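Local coordinates for protein methylaspartate ammonia-lyase (PDB 1KKO) that catalyses, with magnesium, the reversible anti elimination of ammonia from L-threo-3-methylaspartate to give mesaconate, and has an enolase-superfamily TIM barrel, at residues V302-I316 with S324-G336. Residues are numbered along the deposited sequence; the frame is centred on the assembly and turned at random.
With SO4 (sulfate ion), chain C.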
ATOM      1  N   VAL A 302      23.158  23.108   4.799  1.00 17.57           N
ATOM      2  CA  VAL A 302      22.659  21.760   5.068  1.00 16.66           C
ATOM      3  C   VAL A 302      21.975  21.739   6.426  1.00 16.14           C
ATOM      4  O   VAL A 302      22.458  22.316   7.389  1.00 16.43           O
ATOM      5  CB  VAL A 302      23.783  20.703   5.036  1.00 16.70           C
ATOM      6  CG1 VAL A 302      23.207  19.300   5.251  1.00 15.95           C
ATOM      7  CG2 VAL A 302      24.548  20.755   3.722  1.00 17.88           C
ATOM      8  N   LYS A 303      20.843  21.047   6.505  1.00 14.97           N
ATOM      9  CA  LYS A 303      20.077  20.991   7.741  1.00 14.49           C
ATOM     10  C   LYS A 303      20.111  19.599   8.364  1.00 13.73           C
ATOM     11  O   LYS A 303      20.306  18.625   7.659  1.00 14.33           O
ATOM     12  CB  LYS A 303      18.634  21.413   7.467  1.00 14.34           C
ATOM     13  CG  LYS A 303      18.506  22.900   7.133  1.00 15.76           C
ATOM     14  CD  LYS A 303      17.080  23.258   6.780  1.00 15.62           C
ATOM     15  CE  LYS A 303      16.900  24.726   6.470  1.00 16.34           C
ATOM     16  NZ  LYS A 303      15.529  24.964   5.946  1.00 17.04           N
ATOM     17  N   ILE A 304      19.942  19.524   9.679  1.00 13.79           N
ATOM     18  CA  ILE A 304      19.882  18.223  10.355  1.00 13.96           C
ATOM     19  C   ILE A 304      18.521  18.019  11.016  1.00 13.47           C
ATOM     20  O   ILE A 304      17.835  18.968  11.421  1.00 13.66           O
ATOM     21  CB  ILE A 304      21.060  17.976  11.345  1.00 15.15           C
ATOM     22  CG1 ILE A 304      21.077  18.999  12.477  1.00 15.49           C
ATOM     23  CG2 ILE A 304      22.383  17.929  10.581  1.00 16.28           C
ATOM     24  CD1 ILE A 304      22.000  18.617  13.630  1.00 16.25           C
ATOM     25  N   VAL A 305      18.152  16.743  11.092  1.00 12.79           N
ATOM     26  CA  VAL A 305      16.863  16.310  11.592  1.00 12.35           C
ATOM     27  C   VAL A 305      17.045  15.381  12.791  1.00 12.72           C
ATOM     28  O   VAL A 305      17.758  14.378  12.703  1.00 13.29           O
ATOM     29  CB  VAL A 305      16.096  15.532  10.502  1.00 12.29           C
ATOM     30  CG1 VAL A 305      14.666  15.248  10.958  1.00 12.34           C
ATOM     31  CG2 VAL A 305      16.100  16.284   9.192  1.00 12.66           C
ATOM     32  N   ALA A 306      16.388  15.694  13.903  1.00 12.86           N
ATOM     33  CA  ALA A 306      16.377  14.819  15.066  1.00 13.84           C
ATOM     34  C   ALA A 306      15.401  13.686  14.839  1.00 13.86           C
ATOM     35  O   ALA A 306      14.374  13.842  14.191  1.00 13.99           O
ATOM     36  CB  ALA A 306      15.997  15.575  16.291  1.00 14.14           C
ATOM     37  N   ASP A 307      15.712  12.536  15.408  1.00 14.34           N
ATOM     38  CA  ASP A 307      14.832  11.379  15.301  1.00 15.17           C
ATOM     39  C   ASP A 307      15.003  10.518  16.552  1.00 14.84           C
ATOM     40  O   ASP A 307      14.143  10.523  17.433  1.00 13.60           O
ATOM     41  CB  ASP A 307      15.158  10.619  14.023  1.00 15.97           C
ATOM     42  CG  ASP A 307      14.354   9.361  13.861  1.00 18.08           C
ATOM     43  OD1 ASP A 307      13.261   9.231  14.449  1.00 17.96           O
ATOM     44  OD2 ASP A 307      14.755   8.433  13.129  1.00 22.23           O
ATOM     45  N   GLU A 308      16.119   9.799  16.638  1.00 15.55           N
ATOM     46  CA  GLU A 308      16.392   8.957  17.799  1.00 16.41           C
ATOM     47  C   GLU A 308      16.303   9.767  19.098  1.00 15.50           C
ATOM     48  O   GLU A 308      16.852  10.862  19.200  1.00 15.10           O
ATOM     49  CB  GLU A 308      17.791   8.335  17.706  1.00 18.33           C
ATOM     50  CG  GLU A 308      18.110   7.541  16.443  1.00 22.11           C
ATOM     51  CD  GLU A 308      18.722   8.371  15.316  1.00 26.50           C
ATOM     52  OE1 GLU A 308      18.510   9.606  15.265  1.00 28.98           O
ATOM     53  OE2 GLU A 308      19.425   7.771  14.467  1.00 29.55           O
ATOM     54  N   TRP A 309      15.618   9.191  20.080  1.00 14.37           N
ATOM     55  CA  TRP A 309      15.430   9.742  21.426  1.00 14.07           C
ATOM     56  C   TRP A 309      14.436  10.894  21.468  1.00 13.65           C
ATOM     57  O   TRP A 309      14.219  11.478  22.531  1.00 14.02           O
ATOM     58  CB  TRP A 309      16.765  10.116  22.083  1.00 14.64           C
ATOM     59  CG  TRP A 309      17.648   8.910  22.103  1.00 15.58           C
ATOM     60  CD1 TRP A 309      18.718   8.676  21.305  1.00 16.04           C
ATOM     61  CD2 TRP A 309      17.465   7.727  22.886  1.00 15.90           C
ATOM     62  NE1 TRP A 309      19.247   7.435  21.569  1.00 16.40           N
ATOM     63  CE2 TRP A 309      18.492   6.833  22.539  1.00 16.82           C
ATOM     64  CE3 TRP A 309      16.556   7.349  23.869  1.00 16.06           C
ATOM     65  CZ2 TRP A 309      18.615   5.575  23.120  1.00 17.59           C
ATOM     66  CZ3 TRP A 309      16.692   6.100  24.456  1.00 17.61           C
ATOM     67  CH2 TRP A 309      17.712   5.237  24.078  1.00 17.77           C
ATOM     68  N   CYS A 310      13.806  11.194  20.327  1.00 13.05           N
ATOM     69  CA  CYS A 310      12.793  12.237  20.244  1.00 13.23           C
ATOM     70  C   CYS A 310      11.489  11.534  19.901  1.00 13.08           C
ATOM     71  O   CYS A 310      11.095  11.477  18.747  1.00 13.18           O
ATOM     72  CB  CYS A 310      13.183  13.256  19.189  1.00 13.52           C
ATOM     73  SG  CYS A 310      12.102  14.688  19.183  1.00 15.56           S
ATOM     74  N   ASN A 311      10.831  10.986  20.922  1.00 12.25           N
ATOM     75  CA  ASN A 311       9.669  10.119  20.722  1.00 12.47           C
ATOM     76  C   ASN A 311       8.325  10.743  21.042  1.00 12.39           C
ATOM     77  O   ASN A 311       7.416  10.736  20.204  1.00 12.90           O
ATOM     78  CB  ASN A 311       9.805   8.856  21.585  1.00 12.81           C
ATOM     79  CG  ASN A 311      11.050   8.077  21.293  1.00 13.15           C
ATOM     80  OD1 ASN A 311      11.444   7.900  20.135  1.00 13.87           O
ATOM     81  ND2 ASN A 311      11.676   7.559  22.348  1.00 14.62           N
ATOM     82  N   THR A 312       8.185  11.242  22.267  1.00 12.56           N
ATOM     83  CA  THR A 312       6.923  11.745  22.773  1.00 12.89           C
ATOM     84  C   THR A 312       6.751  13.228  22.515  1.00 12.64           C
ATOM     85  O   THR A 312       7.688  13.929  22.123  1.00 12.88           O
ATOM     86  CB  THR A 312       6.854  11.555  24.289  1.00 12.92           C
ATOM     87  OG1 THR A 312       7.845  12.397  24.893  1.00 13.89           O
ATOM     88  CG2 THR A 312       7.210  10.111  24.708  1.00 13.96           C
ATOM     89  N   TYR A 313       5.547  13.707  22.797  1.00 12.81           N
ATOM     90  CA  TYR A 313       5.254  15.136  22.726  1.00 13.07           C
ATOM     91  C   TYR A 313       6.279  15.920  23.561  1.00 12.92           C
ATOM     92  O   TYR A 313       6.880  16.878  23.073  1.00 12.26           O
ATOM     93  CB  TYR A 313       3.831  15.441  23.231  1.00 13.28           C
ATOM     94  CG  TYR A 313       3.646  16.925  23.419  1.00 13.97           C
ATOM     95  CD1 TYR A 313       3.393  17.747  22.344  1.00 14.56           C
ATOM     96  CD2 TYR A 313       3.800  17.512  24.662  1.00 15.04           C
ATOM     97  CE1 TYR A 313       3.278  19.111  22.501  1.00 14.72           C
ATOM     98  CE2 TYR A 313       3.675  18.877  24.829  1.00 14.69           C
ATOM     99  CZ  TYR A 313       3.408  19.673  23.744  1.00 14.45           C
ATOM    100  OH  TYR A 313       3.298  21.055  23.868  1.00 17.51           O
ATOM    101  N   GLN A 314       6.503  15.506  24.805  1.00 12.52           N
ATOM    102  CA  GLN A 314       7.456  16.232  25.648  1.00 12.92           C
ATOM    103  C   GLN A 314       8.875  16.163  25.084  1.00 12.83           C
ATOM    104  O   GLN A 314       9.626  17.146  25.158  1.00 13.25           O
ATOM    105  CB  GLN A 314       7.419  15.740  27.091  1.00 13.59           C
ATOM    106  CG  GLN A 314       8.312  16.584  28.014  1.00 14.69           C
ATOM    107  CD  GLN A 314       7.838  18.022  28.144  1.00 16.02           C
ATOM    108  OE1 GLN A 314       6.664  18.269  28.417  1.00 18.14           O
ATOM    109  NE2 GLN A 314       8.748  18.976  27.953  1.00 15.91           N
ATOM    110  N   ASP A 315       9.262  15.027  24.513  1.00 13.01           N
ATOM    111  CA  ASP A 315      10.570  14.937  23.897  1.00 12.69           C
ATOM    112  C   ASP A 315      10.708  16.005  22.813  1.00 12.36           C
ATOM    113  O   ASP A 315      11.731  16.668  22.695  1.00 12.32           O
ATOM    114  CB  ASP A 315      10.792  13.580  23.234  1.00 12.89           C
ATOM    115  CG  ASP A 315      10.888  12.441  24.203  1.00 13.75           C
ATOM    116  OD1 ASP A 315      11.115  12.647  25.416  1.00 14.40           O
ATOM    117  OD2 ASP A 315      10.762  11.269  23.781  1.00 14.03           O
ATOM    118  N   ILE A 316       9.682  16.129  21.985  1.00 11.94           N
ATOM    119  CA  ILE A 316       9.709  17.079  20.886  1.00 12.23           C
ATOM    120  C   ILE A 316       9.850  18.511  21.418  1.00 12.00           C
ATOM    121  O   ILE A 316      10.625  19.308  20.895  1.00 12.11           O
ATOM    122  CB  ILE A 316       8.462  16.899  20.009  1.00 12.37           C
ATOM    123  CG1 ILE A 316       8.544  15.545  19.282  1.00 11.87           C
ATOM    124  CG2 ILE A 316       8.323  18.056  19.037  1.00 12.70           C
ATOM    125  CD1 ILE A 316       7.214  14.976  18.893  1.00 12.32           C
ATOM    126  N   SER A 324      18.057  22.536  19.109  1.00 15.19           N
ATOM    127  CA  SER A 324      19.030  21.488  18.863  1.00 15.63           C
ATOM    128  C   SER A 324      19.288  21.137  17.407  1.00 15.56           C
ATOM    129  O   SER A 324      20.334  20.569  17.094  1.00 16.71           O
ATOM    130  CB  SER A 324      18.621  20.238  19.633  1.00 16.14           C
ATOM    131  OG  SER A 324      17.373  19.748  19.182  1.00 16.60           O
ATOM    132  N   CYS A 325      18.361  21.477  16.518  1.00 14.32           N
ATOM    133  CA  CYS A 325      18.448  21.055  15.131  1.00 14.55           C
ATOM    134  C   CYS A 325      17.425  21.837  14.336  1.00 13.77           C
ATOM    135  O   CYS A 325      16.669  22.613  14.905  1.00 14.63           O
ATOM    136  CB  CYS A 325      18.161  19.555  15.027  1.00 15.57           C
ATOM    137  SG  CYS A 325      16.618  19.081  15.785  1.00 17.23           S
ATOM    138  N   HIS A 326      17.406  21.643  13.031  1.00 13.04           N
ATOM    139  CA  HIS A 326      16.520  22.412  12.173  1.00 13.17           C
ATOM    140  C   HIS A 326      15.134  21.831  12.035  1.00 12.76           C
ATOM    141  O   HIS A 326      14.187  22.558  11.782  1.00 12.93           O
ATOM    142  CB  HIS A 326      17.138  22.526  10.790  1.00 13.47           C
ATOM    143  CG  HIS A 326      18.534  23.048  10.820  1.00 15.09           C
ATOM    144  ND1 HIS A 326      19.626  22.218  10.942  1.00 15.32           N
ATOM    145  CD2 HIS A 326      19.018  24.311  10.784  1.00 16.35           C
ATOM    146  CE1 HIS A 326      20.725  22.950  10.975  1.00 15.75           C
ATOM    147  NE2 HIS A 326      20.385  24.221  10.873  1.00 17.34           N
HETATM  148  N   MSE A 327      15.036  20.514  12.182  1.00 12.04           N
HETATM  149  CA  MSE A 327      13.801  19.783  11.953  1.00 12.48           C
HETATM  150  C   MSE A 327      13.774  18.601  12.894  1.00 12.29           C
HETATM  151  O   MSE A 327      14.823  18.063  13.237  1.00 12.52           O
HETATM  152  CB  MSE A 327      13.781  19.290  10.506  1.00 12.49           C
HETATM  153  CG  MSE A 327      12.582  18.453  10.122  1.00 13.19           C
HETATM  154 SE   MSE A 327      12.668  17.888   8.261  1.00 18.16          SE
HETATM  155  CE  MSE A 327      11.627  19.306   7.488  1.00 15.43           C
ATOM    156  N   VAL A 328      12.579  18.216  13.333  1.00 12.36           N
ATOM    157  CA  VAL A 328      12.410  17.034  14.164  1.00 13.29           C
ATOM    158  C   VAL A 328      11.424  16.072  13.516  1.00 12.77           C
ATOM    159  O   VAL A 328      10.387  16.500  13.016  1.00 12.80           O
ATOM    160  CB  VAL A 328      11.873  17.362  15.575  1.00 14.10           C
ATOM    161  CG1 VAL A 328      12.913  18.079  16.406  1.00 15.57           C
ATOM    162  CG2 VAL A 328      10.627  18.166  15.510  1.00 15.81           C
ATOM    163  N   GLN A 329      11.750  14.781  13.517  1.00 12.29           N
ATOM    164  CA  GLN A 329      10.777  13.773  13.080  1.00 12.23           C
ATOM    165  C   GLN A 329       9.810  13.450  14.224  1.00 11.70           C
ATOM    166  O   GLN A 329      10.201  12.850  15.231  1.00 12.03           O
ATOM    167  CB  GLN A 329      11.386  12.456  12.569  1.00 12.82           C
ATOM    168  CG  GLN A 329      10.197  11.582  12.088  1.00 12.64           C
ATOM    169  CD  GLN A 329      10.477  10.203  11.529  1.00 12.86           C
ATOM    170  OE1 GLN A 329       9.536   9.398  11.419  1.00 12.72           O
ATOM    171  NE2 GLN A 329      11.728   9.907  11.195  1.00 13.71           N
ATOM    172  N   ILE A 330       8.563  13.877  14.044  1.00 11.57           N
ATOM    173  CA  ILE A 330       7.446  13.552  14.915  1.00 11.45           C
ATOM    174  C   ILE A 330       6.987  12.186  14.384  1.00 11.19           C
ATOM    175  O   ILE A 330       6.282  12.092  13.379  1.00 11.10           O
ATOM    176  CB  ILE A 330       6.390  14.663  14.773  1.00 11.72           C
ATOM    177  CG1 ILE A 330       6.987  16.017  15.203  1.00 12.07           C
ATOM    178  CG2 ILE A 330       5.123  14.357  15.561  1.00 12.01           C
ATOM    179  CD1 ILE A 330       6.100  17.202  14.884  1.00 13.46           C
ATOM    180  N   LYS A 331       7.480  11.127  15.011  1.00 10.82           N
ATOM    181  CA  LYS A 331       7.275   9.768  14.494  1.00 10.79           C
ATOM    182  C   LYS A 331       5.940   9.297  15.043  1.00 10.24           C
ATOM    183  O   LYS A 331       5.836   8.761  16.146  1.00 10.91           O
ATOM    184  CB  LYS A 331       8.421   8.857  14.879  1.00 10.74           C
ATOM    185  CG  LYS A 331       8.373   7.541  14.134  1.00 11.63           C
ATOM    186  CD  LYS A 331       9.635   6.721  14.314  1.00 11.91           C
ATOM    187  CE  LYS A 331       9.841   5.718  13.187  1.00 13.52           C
ATOM    188  NZ  LYS A 331      10.408   6.358  11.987  1.00 14.43           N
ATOM    189  N   THR A 332       4.909   9.504  14.239  1.00 10.18           N
ATOM    190  CA  THR A 332       3.550   9.523  14.754  1.00 10.20           C
ATOM    191  C   THR A 332       3.119   8.406  15.708  1.00  9.81           C
ATOM    192  O   THR A 332       2.547   8.719  16.725  1.00 10.63           O
ATOM    193  CB  THR A 332       2.515   9.731  13.627  1.00 10.21           C
ATOM    194  OG1 THR A 332       2.554   8.645  12.693  1.00 10.88           O
ATOM    195  CG2 THR A 332       2.786  11.017  12.830  1.00 10.56           C
ATOM    196  N   PRO A 333       3.372   7.119  15.456  1.00  9.74           N
ATOM    197  CA  PRO A 333       2.850   6.115  16.397  1.00 10.16           C
ATOM    198  C   PRO A 333       3.443   6.266  17.793  1.00 10.53           C
ATOM    199  O   PRO A 333       2.816   5.915  18.780  1.00 11.35           O
ATOM    200  CB  PRO A 333       3.259   4.778  15.758  1.00 10.67           C
ATOM    201  CG  PRO A 333       3.527   5.090  14.337  1.00  9.87           C
ATOM    202  CD  PRO A 333       4.106   6.477  14.348  1.00  9.80           C
ATOM    203  N   ASP A 334       4.658   6.784  17.869  1.00 10.72           N
ATOM    204  CA  ASP A 334       5.334   6.921  19.150  1.00 10.94           C
ATOM    205  C   ASP A 334       4.767   8.012  20.053  1.00 11.47           C
ATOM    206  O   ASP A 334       5.105   8.061  21.230  1.00 11.57           O
ATOM    207  CB  ASP A 334       6.812   7.186  18.928  1.00 10.24           C
ATOM    208  CG  ASP A 334       7.558   5.994  18.387  1.00 10.50           C
ATOM    209  OD1 ASP A 334       7.214   4.832  18.741  1.00 12.04           O
ATOM    210  OD2 ASP A 334       8.524   6.161  17.617  1.00 11.71           O
ATOM    211  N   LEU A 335       3.919   8.866  19.510  1.00 11.56           N
ATOM    212  CA  LEU A 335       3.319   9.930  20.307  1.00 11.49           C
ATOM    213  C   LEU A 335       2.051   9.463  21.003  1.00 11.62           C
ATOM    214  O   LEU A 335       1.489  10.204  21.783  1.00 12.15           O
ATOM    215  CB  LEU A 335       3.001  11.155  19.453  1.00 12.02           C
ATOM    216  CG  LEU A 335       4.211  12.045  19.181  1.00 12.70           C
ATOM    217  CD1 LEU A 335       5.026  11.541  18.006  1.00 12.44           C
ATOM    218  CD2 LEU A 335       3.785  13.481  18.978  1.00 14.31           C
ATOM    219  N   GLY A 336       1.592   8.241  20.747  1.00 11.19           N
ATOM    220  CA  GLY A 336       0.355   7.781  21.367  1.00 11.17           C
ATOM    221  C   GLY A 336      -0.850   8.419  20.683  1.00 10.81           C
ATOM    222  O   GLY A 336      -1.027   8.276  19.487  1.00 11.07           O
TER
HETATM  223  S   SO4 C3001      10.584   3.327   9.790  1.00 15.80           S
HETATM  224  O1  SO4 C3001       9.800   2.837  10.951  1.00 16.05           O
HETATM  225  O2  SO4 C3001      11.767   2.387   9.756  1.00 17.86           O
HETATM  226  O3  SO4 C3001       9.804   3.218   8.564  1.00 15.54           O
HETATM  227  O4  SO4 C3001      11.094   4.711   9.946  1.00 18.43           O
HETATM  228  O   HOH W   1      12.710   6.807  13.249  1.00 26.23           O
HETATM  229  O   HOH W   2      13.889   7.506  10.833  1.00 34.77           O
HETATM  230  O   HOH W   3       8.461  11.421  17.665  1.00 12.99           O
HETATM  231  O   HOH W   4      10.473   8.093  17.579  1.00 12.87           O
HETATM  232  O   HOH W   5       3.316  11.782  23.245  1.00 12.87           O
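D307 and Q329 stand side by side at the C-terminal ends of neighbouring parallel strands, carboxylate and amide planes only 20° apart. D307 OD1 and Q329 NE2 are 3.7 Å apart, too far for a direct bond; a water 2.6 Å from D307 OD2 spans the gap to Q329 NE2, which also donates to E273. A second water links D307 OD2 to K331 NZ. The K331 chain, bent at its last torsion (chi4 80°), lets NZ donate to sulfate O4 at 2.7 Å and to Q329 OE1. T360, C361 and Q172 also bind the sulfate.

Beneath this site, strands 303-306 and 327-330 pair through A306 N to M327 O and Q329 N to A306 O, the latter nearly straight. V305 CG2 lies against the selenium of M327, while on the opposite face A306 CB meets C325 SG and V328 CG1. At the far end I304 O accepts from both H326 N and M327 N, and I304 N donates to H326 ND1 (3.0 Å), tilted 29° from the ring plane; K303 CG makes a CH-pi contact over one ring face.

Beyond the strands, I316 CD1 packs on I330 and L335, tying helix 313-321 to the 3-10 turn; T312, at the N-cap of helix 313-321, forms a capping box with D315. Water bridges N311 OD1 to D334 OD2, which is salt-bridged to R80; N311 ND2 donates to the carbonyl of G78.

This beta-alpha-beta unit thus presents magnesium ligand D307, substrate-binding Q329 and proton acceptor K331 together, and the sulfate probably occupies part of the substrate pocket.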